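Putative succinylglutamate desuccinylase / aspartoacylase (Shewanella amazonensis, PDB 3FMC) probably acts as a zinc-dependent hydrolase of the succinylglutamate desuccinylase/aspartoacylase family, related to the zinc exopeptidases and thought to cleave ester bonds. Local coordinates at residues H107-I111 / E112-Q116; G147-T150 / G151-L154; Q246-D250 / L251-L255; L262-L265 / S266-G269. One frame throughout, in Å; residues are numbered along the deposited sequence.

Contact 1 (H107-I111 / E112-Q116); sequences HGFNI and EVWYQ
With CG swung opposite its backbone N (chi1 -179°), Asn110 carries its carboxamide forward onto the first turn of helix 111-118, where OD1 accepts from Val113 N at 2.8 Å. The bond is nearly straight (169°), yet the donor sits above the amide plane, not on a lone pair. Asn110 CG also rests 3.6 Å from Val113 CG2, the two side chains crossing at about a right angle. Phe109, its CG held between backbone N and carbonyl carbon (chi1 70°), lies beside Trp114 and points the same way. The two rings meet obliquely, Phe109 CE2 3.9 Å from Trp114 CD1. The helix takes up its backbone bonds here: Trp114 N to Asn110 O at 2.9 Å, Tyr115 N to Ile111 O at 2.6 Å. One turn on, Gln116 NE2 donates in its amide plane to Glu112 OE2 at 2.8 Å. The indole is held from outside as well: NE1 bonds Thr133, His118 stacks on it and Phe130 meets it edge-to-face. A side-chain cap from Asn110, with apolar contact between the residue before it and Trp114, is the asparagine N-cap with hydrophobic staple.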
loop_
_atom_site.group_PDB
_atom_site.type_symbol
_atom_site.label_atom_id
_atom_site.label_comp_id
_atom_site.label_asym_id
_atom_site.label_seq_id
_atom_site.Cartn_x
_atom_site.Cartn_y
_atom_site.Cartn_z
ATOM N N HIS C 107 -12.251 27.383 -12.627
ATOM C CA HIS C 107 -12.357 28.098 -13.882
ATOM C C HIS C 107 -11.484 29.353 -13.842
ATOM O O HIS C 107 -11.629 30.217 -13.000
ATOM C CB HIS C 107 -13.805 28.368 -14.240
ATOM C CG HIS C 107 -14.597 27.108 -14.452
ATOM N ND1 HIS C 107 -14.461 26.318 -15.579
ATOM C CD2 HIS C 107 -15.553 26.520 -13.696
ATOM C CE1 HIS C 107 -15.304 25.299 -15.500
ATOM N NE2 HIS C 107 -15.974 25.398 -14.364
ATOM N N GLY C 108 -10.544 29.415 -14.757
ATOM C CA GLY C 108 -9.625 30.535 -14.807
ATOM C C GLY C 108 -10.089 31.786 -15.537
ATOM O O GLY C 108 -9.493 32.844 -15.351
ATOM N N PHE C 109 -11.131 31.698 -16.358
ATOM C CA PHE C 109 -11.561 32.868 -17.117
ATOM C C PHE C 109 -11.936 34.087 -16.236
ATOM O O PHE C 109 -12.339 33.973 -15.054
ATOM C CB PHE C 109 -12.638 32.503 -18.137
ATOM C CG PHE C 109 -13.957 32.154 -17.547
ATOM C CD1 PHE C 109 -14.244 30.852 -17.132
ATOM C CD2 PHE C 109 -14.946 33.114 -17.437
ATOM C CE1 PHE C 109 -15.479 30.561 -16.605
ATOM C CE2 PHE C 109 -16.166 32.819 -16.915
ATOM C CZ PHE C 109 -16.444 31.565 -16.496
ATOM N N ASN C 110 -11.750 35.271 -16.802
ATOM C CA ASN C 110 -11.969 36.506 -16.039
ATOM C C ASN C 110 -13.464 36.776 -15.983
ATOM O O ASN C 110 -14.093 37.028 -17.015
ATOM C CB ASN C 110 -11.165 37.665 -16.646
ATOM C CG ASN C 110 -11.329 38.963 -15.868
ATOM O OD1 ASN C 110 -12.422 39.320 -15.463
ATOM N ND2 ASN C 110 -10.233 39.677 -15.671
ATOM N N ILE C 111 -14.029 36.685 -14.778
ATOM C CA ILE C 111 -15.477 36.811 -14.586
ATOM C C ILE C 111 -15.937 38.266 -14.735
ATOM O O ILE C 111 -17.028 38.529 -15.255
ATOM C CB ILE C 111 -15.932 36.144 -13.243
ATOM C CG1 ILE C 111 -15.736 34.635 -13.368
ATOM C CG2 ILE C 111 -17.403 36.465 -12.931
ATOM C CD1 ILE C 111 -15.894 33.814 -12.067
ATOM N N GLU C 112 -15.107 39.191 -14.293
ATOM C CA GLU C 112 -15.408 40.611 -14.493
ATOM C C GLU C 112 -15.607 40.863 -15.996
ATOM O O GLU C 112 -16.622 41.404 -16.391
ATOM C CB GLU C 112 -14.322 41.510 -13.878
ATOM C CG GLU C 112 -14.539 43.019 -14.119
ATOM C CD GLU C 112 -15.934 43.519 -13.655
ATOM O OE1 GLU C 112 -16.268 43.321 -12.464
ATOM O OE2 GLU C 112 -16.670 44.108 -14.487
ATOM N N VAL C 113 -14.664 40.417 -16.832
ATOM C CA VAL C 113 -14.771 40.576 -18.289
ATOM C C VAL C 113 -15.945 39.815 -18.848
ATOM O O VAL C 113 -16.684 40.318 -19.676
ATOM C CB VAL C 113 -13.438 40.167 -19.018
ATOM C CG1 VAL C 113 -13.612 40.113 -20.550
ATOM C CG2 VAL C 113 -12.321 41.126 -18.626
ATOM N N TRP C 114 -16.155 38.584 -18.394
ATOM C CA TRP C 114 -17.302 37.817 -18.868
ATOM C C TRP C 114 -18.583 38.583 -18.515
ATOM O O TRP C 114 -19.503 38.689 -19.324
ATOM C CB TRP C 114 -17.344 36.431 -18.205
ATOM C CG TRP C 114 -18.385 35.541 -18.771
ATOM C CD1 TRP C 114 -18.185 34.553 -19.697
ATOM C CD2 TRP C 114 -19.803 35.521 -18.462
ATOM N NE1 TRP C 114 -19.368 33.918 -19.966
ATOM C CE2 TRP C 114 -20.380 34.508 -19.248
ATOM C CE3 TRP C 114 -20.636 36.274 -17.600
ATOM C CZ2 TRP C 114 -21.735 34.206 -19.204
ATOM C CZ3 TRP C 114 -21.982 35.982 -17.558
ATOM C CH2 TRP C 114 -22.527 34.953 -18.364
ATOM N N TYR C 115 -18.647 39.088 -17.274
ATOM C CA TYR C 115 -19.834 39.843 -16.863
ATOM C C TYR C 115 -20.079 41.047 -17.780
ATOM O O TYR C 115 -21.194 41.238 -18.284
ATOM C CB TYR C 115 -19.741 40.287 -15.410
ATOM C CG TYR C 115 -20.925 41.118 -15.021
ATOM C CD1 TYR C 115 -22.153 40.522 -14.767
ATOM C CD2 TYR C 115 -20.822 42.506 -14.929
ATOM C CE1 TYR C 115 -23.275 41.298 -14.424
ATOM C CE2 TYR C 115 -21.924 43.292 -14.598
ATOM C CZ TYR C 115 -23.146 42.680 -14.334
ATOM O OH TYR C 115 -24.251 43.429 -13.977
ATOM N N GLN C 116 -19.047 41.854 -17.996
ATOM C CA GLN C 116 -19.196 43.042 -18.860
ATOM C C GLN C 116 -19.735 42.661 -20.236
ATOM O O GLN C 116 -20.639 43.319 -20.757
ATOM C CB GLN C 116 -17.895 43.858 -18.942
ATOM C CG GLN C 116 -17.523 44.540 -17.587
ATOM C CD GLN C 116 -18.656 45.440 -17.000
ATOM O OE1 GLN C 116 -19.321 46.191 -17.721
ATOM N NE2 GLN C 116 -18.859 45.355 -15.693
#

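Contact 2 (G147-T150 / G151-L154); sequences GVTT and GHRL
Val148 lies across the rim of the His152 imidazole, its CB near the ring plane and 3.8 Å from CD2, with CG1 close to the same carbon. Its other methyl, CG2, turns to the next helical residue and sits 3.8 Å from Arg153 CB, so one branched side chain packs against two successive residues. Thr149 meets the helix through its hydroxyl. With OG1 between the backbone N and the carbonyl carbon (chi1 71°), the oxygen faces the first turn and accepts from His152 N at 2.9 Å, N-H to acceptor angle 153°. This is a threonine N-cap, starting helix 150-163 as the loop after helix 123-142 ends; Arg153 N to Thr149 O, 2.9 Å, follows as a regular helical bond. OG1 is also hydrogen-bonded to Glu103 OE2, so two partners grip it. Putting a valine here would probably leave His152 N without its cap and the Glu103 carboxylate without its hydroxyl mate. The imidazole is fixed at both nitrogens, ND1 to Glu103 O and NE2 to Arg141 NE, which is consistent with the proton residing on ND1. Arg153 runs out extended and then bends at chi3 (-69°), bringing NE toward the loop. There NE donates to a water at 2.9 Å, in the guanidinium plane, and the water in turn donates to Val148 O at 2.8 Å. Thr150 directs its CB away from residues 151-154, and its OG1 bonds Gln354 O of the second subunit, whose His294 packs on Thr149.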
loop_
_atom_site.group_PDB
_atom_site.type_symbol
_atom_site.label_atom_id
_atom_site.label_comp_id
_atom_site.label_asym_id
_atom_site.label_seq_id
_atom_site.Cartn_x
_atom_site.Cartn_y
_atom_site.Cartn_z
ATOM N N GLY C 147 -3.374 15.347 -22.522
ATOM C CA GLY C 147 -4.230 14.590 -21.621
ATOM C C GLY C 147 -4.300 15.187 -20.247
ATOM O O GLY C 147 -3.749 16.261 -20.002
ATOM N N VAL C 148 -5.030 14.513 -19.369
ATOM C CA VAL C 148 -5.190 14.953 -17.998
ATOM C C VAL C 148 -5.031 13.750 -17.048
ATOM O O VAL C 148 -5.149 12.571 -17.452
ATOM C CB VAL C 148 -6.598 15.631 -17.759
ATOM C CG1 VAL C 148 -6.779 16.840 -18.694
ATOM C CG2 VAL C 148 -7.777 14.610 -17.908
ATOM N N THR C 149 -4.830 14.041 -15.779
ATOM C CA THR C 149 -4.658 12.945 -14.801
ATOM C C THR C 149 -5.908 12.073 -14.676
ATOM O O THR C 149 -7.032 12.476 -15.034
ATOM C CB THR C 149 -4.277 13.472 -13.367
ATOM O OG1 THR C 149 -5.395 14.129 -12.779
ATOM C CG2 THR C 149 -3.083 14.412 -13.378
ATOM N N THR C 150 -5.729 10.884 -14.115
ATOM C CA THR C 150 -6.821 9.959 -13.866
ATOM C C THR C 150 -7.901 10.635 -13.021
ATOM O O THR C 150 -9.095 10.572 -13.347
ATOM C CB THR C 150 -6.262 8.663 -13.195
ATOM O OG1 THR C 150 -5.288 8.087 -14.109
ATOM C CG2 THR C 150 -7.428 7.656 -12.831
ATOM N N GLY C 151 -7.452 11.308 -11.965
ATOM C CA GLY C 151 -8.359 11.957 -11.002
ATOM C C GLY C 151 -8.999 13.196 -11.605
ATOM O O GLY C 151 -10.166 13.462 -11.375
ATOM N N HIS C 152 -8.262 13.934 -12.407
ATOM C CA HIS C 152 -8.843 15.120 -13.053
ATOM C C HIS C 152 -9.923 14.730 -14.049
ATOM O O HIS C 152 -10.969 15.419 -14.138
ATOM C CB HIS C 152 -7.752 15.967 -13.701
ATOM C CG HIS C 152 -8.160 17.364 -14.040
ATOM N ND1 HIS C 152 -8.608 18.274 -13.087
ATOM C CD2 HIS C 152 -8.088 18.043 -15.209
ATOM C CE1 HIS C 152 -8.808 19.443 -13.673
ATOM N NE2 HIS C 152 -8.484 19.335 -14.955
ATOM N N ARG C 153 -9.718 13.645 -14.794
ATOM C CA ARG C 153 -10.733 13.222 -15.741
ATOM C C ARG C 153 -12.001 12.877 -14.959
ATOM O O ARG C 153 -13.098 13.228 -15.352
ATOM C CB ARG C 153 -10.272 12.044 -16.569
ATOM C CG ARG C 153 -11.338 11.430 -17.437
ATOM C CD ARG C 153 -10.772 10.381 -18.405
ATOM N NE ARG C 153 -9.991 11.121 -19.360
ATOM C CZ ARG C 153 -10.483 11.699 -20.440
ATOM N NH1 ARG C 153 -11.765 11.578 -20.765
ATOM N NH2 ARG C 153 -9.672 12.415 -21.194
ATOM N N LEU C 154 -11.856 12.168 -13.851
ATOM C CA LEU C 154 -13.038 11.832 -13.065
ATOM C C LEU C 154 -13.739 13.064 -12.549
ATOM O O LEU C 154 -14.953 13.224 -12.739
ATOM C CB LEU C 154 -12.661 10.944 -11.880
ATOM C CG LEU C 154 -13.717 10.649 -10.810
ATOM C CD1 LEU C 154 -14.877 9.810 -11.337
ATOM C CD2 LEU C 154 -13.094 10.019 -9.521
HETATM O O HOH W 1 -7.242 11.072 -18.510
#

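Contact 3 (Q246-D250 / L251-L255); sequences QERID and LDDAL
Asp250 and Asp253 cross at about a right angle at the start of helix 251-267, the carboxyl carbon CG of Asp250 3.5 Å from CB of Asp253. Asp250 is turned with CG opposite its backbone N (chi1 179°), which lays its carboxylate beside the first turn. OD1 then accepts from Asp253 N at 2.9 Å; the N-H aims almost directly at it (170°) but comes from well above the carboxylate plane. This is an aspartate N-cap, closing the loop that leads from strand 237-243 into the helix, and a negative side chain placed there would be expected to suit the positive end of the helix dipole. Asp250 O takes Ala254 N at 2.9 Å, the first backbone bond of the turn. Asp253 has a similar first torsion (chi1 -159°), but turns OD2 toward Arg248 and OD1 toward Lys179. Arg248 starts with CG between its backbone N and carbonyl carbon, runs straight, then bends at chi3 and sets NH2 3.1 Å from Asp253 OD2, a salt bridge in which the oxygen lies at the edge of the guanidinium with the two planes steeply inclined. Arg248 is modelled in two conformers, so this bridge may be made only part of the time; its NH1 bonds Ser245 O and Leu243 O. Lys179 holds OD1, and the two cations probably ease the repulsion from Asp250, whose OD2 is 4.8 Å from Asp253 OD2. Leu251 turns its side chain off the turn, CG 4.3 Å from Ile249 CG2, while Glu302 of the third subunit accepts from Leu251 N.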
loop_
_atom_site.group_PDB
_atom_site.type_symbol
_atom_site.label_atom_id
_atom_site.label_comp_id
_atom_site.label_asym_id
_atom_site.label_seq_id
_atom_site.Cartn_x
_atom_site.Cartn_y
_atom_site.Cartn_z
ATOM N N GLN C 246 -16.499 6.324 8.178
ATOM C CA GLN C 246 -16.214 5.616 6.931
ATOM C C GLN C 246 -16.276 4.124 7.169
ATOM O O GLN C 246 -16.501 3.654 8.301
ATOM C CB GLN C 246 -14.778 5.970 6.470
ATOM C CG GLN C 246 -13.693 5.409 7.363
ATOM C CD GLN C 246 -12.319 5.993 7.016
ATOM O OE1 GLN C 246 -12.195 6.730 6.052
ATOM N NE2 GLN C 246 -11.340 5.762 7.868
ATOM N N GLU C 247 -16.068 3.361 6.094
ATOM C CA GLU C 247 -16.005 1.900 6.114
ATOM C C GLU C 247 -17.179 1.236 6.835
ATOM O O GLU C 247 -17.014 0.244 7.573
ATOM C CB GLU C 247 -14.692 1.455 6.790
ATOM C CG GLU C 247 -13.459 1.766 5.998
ATOM C CD GLU C 247 -13.392 0.923 4.728
ATOM O OE1 GLU C 247 -14.281 0.042 4.504
ATOM O OE2 GLU C 247 -12.468 1.105 3.997
ATOM N N ARG C 248 -18.362 1.773 6.566
ATOM C CA ARG C 248 -19.552 1.311 7.221
ATOM C C ARG C 248 -20.786 1.619 6.405
ATOM O O ARG C 248 -20.848 2.643 5.716
ATOM C CB ARG C 248 -19.678 2.032 8.549
ATOM C CG ARG C 248 -19.693 3.498 8.401
ATOM C CD ARG C 248 -19.987 4.215 9.690
ATOM N NE ARG C 248 -21.400 4.449 9.924
ATOM C CZ ARG C 248 -22.121 5.465 9.442
ATOM N NH1 ARG C 248 -21.606 6.397 8.627
ATOM N NH2 ARG C 248 -23.401 5.535 9.803
ATOM N N ILE C 249 -21.757 0.711 6.502
ATOM C CA ILE C 249 -23.085 0.867 5.895
ATOM C C ILE C 249 -24.043 0.672 7.074
ATOM O O ILE C 249 -23.907 -0.297 7.812
ATOM C CB ILE C 249 -23.385 -0.207 4.861
ATOM C CG1 ILE C 249 -22.467 -0.018 3.630
ATOM C CG2 ILE C 249 -24.892 -0.199 4.434
ATOM C CD1 ILE C 249 -22.650 1.311 2.840
ATOM N N ASP C 250 -24.908 1.650 7.293
ATOM C CA ASP C 250 -25.938 1.577 8.348
ATOM C C ASP C 250 -27.214 2.126 7.709
ATOM O O ASP C 250 -27.421 3.316 7.586
ATOM C CB ASP C 250 -25.519 2.335 9.592
ATOM C CG ASP C 250 -26.557 2.303 10.688
ATOM O OD1 ASP C 250 -27.739 2.121 10.405
ATOM O OD2 ASP C 250 -26.171 2.474 11.846
ATOM N N LEU C 251 -28.056 1.218 7.251
ATOM C CA LEU C 251 -29.275 1.607 6.511
ATOM C C LEU C 251 -30.250 2.438 7.344
ATOM O O LEU C 251 -30.780 3.444 6.863
ATOM C CB LEU C 251 -29.942 0.383 5.882
ATOM C CG LEU C 251 -29.174 -0.182 4.682
ATOM C CD1 LEU C 251 -29.697 -1.593 4.336
ATOM C CD2 LEU C 251 -29.319 0.762 3.549
ATOM N N ASP C 252 -30.411 2.107 8.613
ATOM C CA ASP C 252 -31.293 2.923 9.456
ATOM C C ASP C 252 -30.765 4.328 9.617
ATOM O O ASP C 252 -31.518 5.316 9.558
ATOM C CB ASP C 252 -31.430 2.325 10.858
ATOM C CG ASP C 252 -32.301 1.100 10.891
ATOM O OD1 ASP C 252 -33.054 0.865 9.930
ATOM O OD2 ASP C 252 -32.222 0.382 11.900
ATOM N N ASP C 253 -29.459 4.439 9.856
ATOM C CA ASP C 253 -28.876 5.773 10.003
ATOM C C ASP C 253 -28.983 6.565 8.683
ATOM O O ASP C 253 -29.270 7.763 8.676
ATOM C CB ASP C 253 -27.420 5.650 10.479
ATOM C CG ASP C 253 -26.911 6.920 11.122
ATOM O OD1 ASP C 253 -27.717 7.599 11.790
ATOM O OD2 ASP C 253 -25.695 7.196 11.005
ATOM N N ALA C 254 -28.765 5.887 7.555
ATOM C CA ALA C 254 -28.887 6.503 6.222
ATOM C C ALA C 254 -30.322 7.026 5.946
ATOM O O ALA C 254 -30.517 8.021 5.239
ATOM C CB ALA C 254 -28.462 5.491 5.148
ATOM N N LEU C 255 -31.321 6.352 6.496
ATOM C CA LEU C 255 -32.715 6.815 6.377
ATOM C C LEU C 255 -32.877 8.190 7.039
ATOM O O LEU C 255 -33.502 9.097 6.474
ATOM C CB LEU C 255 -33.674 5.786 6.968
ATOM C CG LEU C 255 -35.171 6.074 6.734
ATOM C CD1 LEU C 255 -35.558 6.329 5.213
ATOM C CD2 LEU C 255 -35.935 4.930 7.403
#

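Contact 4 (L262-L265 / S266-G269); sequences LAYL and SHRG
Ser266 N, His267 N and Arg268 N donate to the carbonyl oxygens of Leu262, Ala263 and Tyr264, after which Gly269 turns to positive phi (71°) and ends helix 251-267 in a Schellman motif. Gly269 N to Ser266 O, 3.0 Å, is one of its bonds. Alongside this C-terminal turn, Tyr264 extends its ring from CG set opposite the backbone N (chi1 -176°), and Arg268 runs beside it in the same direction. Arg268 CG sits over one face of the ring, a CH-pi contact 3.8 Å from the centroid of Tyr264, while the guanidinium stands almost perpendicular to that ring. His267 comes in obliquely, its CD2 3.9 Å from Tyr264 CE1, and Tyr193 stacks on its ring. Phe194 stacks on Tyr264, whose hydroxyl also bonds Glu187. A leucine in place of Tyr264 would probably strip Arg268 CG of its aromatic face and leave NH1 and Glu187 without the hydroxyl between them. Ser266 OG bonds Glu273 O and Val275 N, tying the helix end to the chain that follows. The bends of Arg268 at chi2 and chi3 bring NH1 round to donate to Tyr264 OH at 3.0 Å, the oxygen almost exactly in the guanidinium plane.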
loop_
_atom_site.group_PDB
_atom_site.type_symbol
_atom_site.label_atom_id
_atom_site.label_comp_id
_atom_site.label_asym_id
_atom_site.label_seq_id
_atom_site.Cartn_x
_atom_site.Cartn_y
_atom_site.Cartn_z
ATOM N N LEU C 262 -34.560 15.428 2.367
ATOM C CA LEU C 262 -35.946 15.721 1.912
ATOM C C LEU C 262 -36.476 17.033 2.471
ATOM O O LEU C 262 -37.171 17.768 1.753
ATOM C CB LEU C 262 -36.890 14.581 2.240
ATOM C CG LEU C 262 -36.933 13.310 1.404
ATOM C CD1 LEU C 262 -37.897 12.327 2.125
ATOM C CD2 LEU C 262 -37.401 13.627 0.002
ATOM N N ALA C 263 -36.202 17.329 3.744
ATOM C CA ALA C 263 -36.631 18.633 4.316
ATOM C C ALA C 263 -36.049 19.810 3.495
ATOM O O ALA C 263 -36.729 20.810 3.237
ATOM C CB ALA C 263 -36.243 18.746 5.798
ATOM N N TYR C 264 -34.759 19.728 3.091
ATOM C CA TYR C 264 -34.147 20.750 2.283
ATOM C C TYR C 264 -34.830 20.831 0.920
ATOM O O TYR C 264 -35.111 21.902 0.428
ATOM C CB TYR C 264 -32.623 20.523 2.110
ATOM C CG TYR C 264 -31.952 21.627 1.352
ATOM C CD1 TYR C 264 -31.775 22.873 1.914
ATOM C CD2 TYR C 264 -31.472 21.425 0.053
ATOM C CE1 TYR C 264 -31.196 23.895 1.226
ATOM C CE2 TYR C 264 -30.874 22.457 -0.641
ATOM C CZ TYR C 264 -30.713 23.684 -0.050
ATOM O OH TYR C 264 -30.115 24.743 -0.717
ATOM N N LEU C 265 -35.091 19.675 0.327
ATOM C CA LEU C 265 -35.745 19.624 -0.997
ATOM C C LEU C 265 -37.169 20.230 -0.937
ATOM O O LEU C 265 -37.573 20.924 -1.860
ATOM C CB LEU C 265 -35.766 18.176 -1.485
ATOM C CG LEU C 265 -34.399 17.516 -1.741
ATOM C CD1 LEU C 265 -34.556 16.146 -2.403
ATOM C CD2 LEU C 265 -33.510 18.441 -2.531
ATOM N N SER C 266 -37.916 19.947 0.128
ATOM C CA SER C 266 -39.253 20.573 0.322
ATOM C C SER C 266 -39.086 22.100 0.442
ATOM O O SER C 266 -39.741 22.888 -0.243
ATOM C CB SER C 266 -39.938 19.964 1.552
ATOM O OG SER C 266 -41.144 20.629 1.841
ATOM N N HIS C 267 -38.177 22.522 1.322
ATOM C CA HIS C 267 -37.828 23.938 1.449
ATOM C C HIS C 267 -37.532 24.645 0.124
ATOM O O HIS C 267 -37.983 25.771 -0.111
ATOM C CB HIS C 267 -36.695 24.104 2.489
ATOM C CG HIS C 267 -35.932 25.386 2.371
ATOM N ND1 HIS C 267 -36.489 26.621 2.617
ATOM C CD2 HIS C 267 -34.622 25.609 2.108
ATOM C CE1 HIS C 267 -35.569 27.553 2.445
ATOM N NE2 HIS C 267 -34.419 26.961 2.145
ATOM N N ARG C 268 -36.760 24.002 -0.763
ATOM C CA ARG C 268 -36.402 24.581 -2.053
ATOM C C ARG C 268 -37.410 24.342 -3.168
ATOM O O ARG C 268 -37.203 24.776 -4.293
ATOM C CB ARG C 268 -35.035 24.039 -2.493
ATOM C CG ARG C 268 -33.874 24.392 -1.540
ATOM C CD ARG C 268 -33.660 25.858 -1.498
ATOM N NE ARG C 268 -33.587 26.412 -2.845
ATOM C CZ ARG C 268 -32.468 26.491 -3.560
ATOM N NH1 ARG C 268 -31.309 26.085 -3.059
ATOM N NH2 ARG C 268 -32.505 27.019 -4.760
ATOM N N GLY C 269 -38.499 23.672 -2.858
ATOM C CA GLY C 269 -39.545 23.425 -3.836
ATOM C C GLY C 269 -39.222 22.441 -4.914
ATOM O O GLY C 269 -39.794 22.507 -6.007
#

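How the contacts relate
From the N terminus, the four contacts come in series along the catalytic region; each is local, and none nests in or crosses another. Contact 1 ends the loop after helix 77-80 and starts helix 111-118, set against helices 123-142 and 210-227. Contact 2 ends the loop after helix 123-142 and starts helix 150-163, at the second subunit; its nearest atoms lie about 9 Å from contact 1. Contact 3 closes the loop from strand 237-243 and begins helix 251-267 beside helix 48-60 and the third subunit. Contact 4 finishes that same helix, its centre about 22 Å from that of contact 3. Contacts 1 and 3 lie on opposite sides of the chain's centre, as do 2 and 4.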